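Local coordinates for ribosome-associated protein Y (PSrp-1) (Clostridium acetobutylicum, PDB 3KA5) that is probably required for pairing active 70S ribosomes into translationally silent 100S dimers in stationary phase, the chain here being its C-terminal domain, at residues K11-E16 against N28-Q33. Residues are numbered along the deposited sequence; the frame is centred on the assembly and turned at random.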
loop_
_atom_site.group_PDB
_atom_site.type_symbol
_atom_site.label_atom_id
_atom_site.label_comp_id
_atom_site.label_asym_id
_atom_site.label_seq_id
_atom_site.Cartn_x
_atom_site.Cartn_y
_atom_site.Cartn_z
ATOM N N LYS B 11 11.854 -6.246 -7.047
ATOM C CA LYS B 11 12.395 -7.406 -6.352
ATOM C C LYS B 11 12.010 -7.479 -4.878
ATOM O O LYS B 11 11.899 -6.455 -4.200
ATOM C CB LYS B 11 13.917 -7.406 -6.511
ATOM C CG LYS B 11 14.326 -7.323 -7.979
ATOM C CD LYS B 11 15.799 -7.002 -8.174
ATOM C CE LYS B 11 16.680 -8.221 -8.007
ATOM N NZ LYS B 11 18.086 -7.912 -8.400
ATOM N N PRO B 12 11.796 -8.701 -4.365
ATOM C CA PRO B 12 11.421 -8.932 -2.966
ATOM C C PRO B 12 12.468 -8.403 -1.997
ATOM O O PRO B 12 13.666 -8.430 -2.287
ATOM C CB PRO B 12 11.304 -10.452 -2.884
ATOM C CG PRO B 12 10.904 -10.837 -4.272
ATOM C CD PRO B 12 11.811 -9.971 -5.110
HETATM N N MSE B 13 12.012 -7.919 -0.846
HETATM C CA MSE B 13 12.912 -7.406 0.172
HETATM C C MSE B 13 12.305 -7.579 1.554
HETATM O O MSE B 13 11.125 -7.891 1.688
HETATM C CB MSE B 13 13.226 -5.929 -0.074
HETATM C CG MSE B 13 12.021 -5.023 -0.123
HETATM SE SE MSE B 13 12.567 -3.173 -0.278
HETATM C CE MSE B 13 12.953 -3.116 -2.159
ATOM N N SER B 14 13.128 -7.381 2.579
ATOM C CA SER B 14 12.687 -7.519 3.961
ATOM C C SER B 14 11.951 -6.262 4.382
ATOM O O SER B 14 12.138 -5.198 3.787
ATOM C CB SER B 14 13.893 -7.713 4.879
ATOM O OG SER B 14 14.634 -6.508 4.982
ATOM N N GLU B 15 11.124 -6.370 5.415
ATOM C CA GLU B 15 10.387 -5.206 5.883
ATOM C C GLU B 15 11.336 -4.092 6.332
ATOM O O GLU B 15 11.046 -2.914 6.129
ATOM C CB GLU B 15 9.435 -5.598 7.022
ATOM C CG GLU B 15 10.089 -6.361 8.158
ATOM C CD GLU B 15 9.088 -6.800 9.210
ATOM O OE1 GLU B 15 8.106 -7.480 8.847
ATOM O OE2 GLU B 15 9.285 -6.466 10.397
ATOM N N GLU B 16 12.469 -4.460 6.933
ATOM C CA GLU B 16 13.451 -3.468 7.379
ATOM C C GLU B 16 14.044 -2.732 6.184
ATOM O O GLU B 16 14.227 -1.511 6.212
ATOM C CB GLU B 16 14.601 -4.128 8.157
ATOM C CG GLU B 16 14.261 -4.633 9.549
ATOM C CD GLU B 16 13.478 -5.936 9.538
ATOM O OE1 GLU B 16 13.495 -6.648 8.508
ATOM O OE2 GLU B 16 12.855 -6.258 10.573
ATOM N N ASN B 28 6.005 8.470 1.888
ATOM C CA ASN B 28 5.208 8.317 3.110
ATOM C C ASN B 28 4.674 6.896 3.271
ATOM O O ASN B 28 4.217 6.511 4.343
ATOM C CB ASN B 28 4.043 9.314 3.104
ATOM C CG ASN B 28 4.504 10.756 3.265
ATOM O OD1 ASN B 28 3.739 11.694 3.033
ATOM N ND2 ASN B 28 5.753 10.937 3.675
ATOM N N PHE B 29 4.698 6.129 2.189
ATOM C CA PHE B 29 4.283 4.736 2.233
ATOM C C PHE B 29 5.072 4.056 1.125
ATOM O O PHE B 29 5.541 4.725 0.209
ATOM C CB PHE B 29 2.766 4.592 2.049
ATOM C CG PHE B 29 2.283 4.857 0.661
ATOM C CD1 PHE B 29 2.291 3.849 -0.297
ATOM C CD2 PHE B 29 1.789 6.106 0.318
ATOM C CE1 PHE B 29 1.803 4.085 -1.586
ATOM C CE2 PHE B 29 1.300 6.351 -0.967
ATOM C CZ PHE B 29 1.308 5.338 -1.917
ATOM N N PHE B 30 5.238 2.744 1.212
ATOM C CA PHE B 30 6.048 2.035 0.221
ATOM C C PHE B 30 5.506 0.620 0.039
ATOM O O PHE B 30 5.385 -0.138 1.004
ATOM C CB PHE B 30 7.502 2.016 0.731
ATOM C CG PHE B 30 8.514 1.510 -0.265
ATOM C CD1 PHE B 30 8.951 2.316 -1.314
ATOM C CD2 PHE B 30 9.074 0.249 -0.116
ATOM C CE1 PHE B 30 9.945 1.870 -2.186
ATOM C CE2 PHE B 30 10.061 -0.202 -0.980
ATOM C CZ PHE B 30 10.497 0.607 -2.015
ATOM N N VAL B 31 5.155 0.277 -1.200
ATOM C CA VAL B 31 4.617 -1.040 -1.521
ATOM C C VAL B 31 5.764 -1.949 -1.933
ATOM O O VAL B 31 6.610 -1.557 -2.736
ATOM C CB VAL B 31 3.611 -0.954 -2.696
ATOM C CG1 VAL B 31 2.990 -2.316 -2.956
ATOM C CG2 VAL B 31 2.540 0.084 -2.385
ATOM N N PHE B 32 5.803 -3.161 -1.395
ATOM C CA PHE B 32 6.881 -4.077 -1.742
ATOM C C PHE B 32 6.486 -5.538 -1.597
ATOM O O PHE B 32 5.507 -5.874 -0.928
ATOM C CB PHE B 32 8.110 -3.796 -0.867
ATOM C CG PHE B 32 7.946 -4.215 0.575
ATOM C CD1 PHE B 32 8.645 -5.301 1.077
ATOM C CD2 PHE B 32 7.095 -3.513 1.429
ATOM C CE1 PHE B 32 8.502 -5.696 2.411
ATOM C CE2 PHE B 32 6.943 -3.898 2.765
ATOM C CZ PHE B 32 7.650 -4.991 3.255
ATOM N N GLN B 33 7.259 -6.402 -2.240
ATOM C CA GLN B 33 7.036 -7.838 -2.167
ATOM C C GLN B 33 7.873 -8.290 -0.978
ATOM O O GLN B 33 9.096 -8.204 -1.024
ATOM C CB GLN B 33 7.544 -8.503 -3.449
ATOM C CG GLN B 33 7.529 -10.017 -3.430
ATOM C CD GLN B 33 6.159 -10.587 -3.704
ATOM O OE1 GLN B 33 5.215 -10.358 -2.949
ATOM N NE2 GLN B 33 6.040 -11.337 -4.794
HETATM O O HOH W 1 9.418 -5.281 -3.638
#
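M13 packs its side chain obliquely across F32 and carries its selenium on to F30, making Met-aromatic contacts with both rings where the loop entering helix 15-25 meets strand 29-34 of the three-stranded antiparallel sheet. This is the C-terminal domain of a long-form HPF protein. The residue is selenomethionine; its CG sits between backbone N and carbonyl carbon (chi1 58°) and packs 3.6 Å from F32 CD1. With chi2 extended, SE reaches the edge of the F30 ring, 3.9 Å from F30 CE2, and lies obliquely to the F32 ring; the later bend at chi3 turns only the terminal methyl. A long, flexible, unbranched side chain suits this place, bridging two rings on the same side of the strand. Those rings fill the core between helix and sheet, F30 against M22 and L25, F32 against A18 and L53. F32 turns its edge to the M13 carbonyl, with O 3.5 Å from CE1, while its CZ meets E15 CA at 3.8 Å. Beyond that backbone, the E15 carboxylate turns to K4 of the second subunit in a salt bridge, and S14 caps the helix through E17 N. P12 sets its compact apolar ring beside the Q33 methylenes, CG to CG 3.6 Å. A water links K11 O to Q33 N. M13 N donates to Q33 O at 2.9 Å, and the same oxygen receives a CA-H...O contact from P12 CA at 3.1 Å.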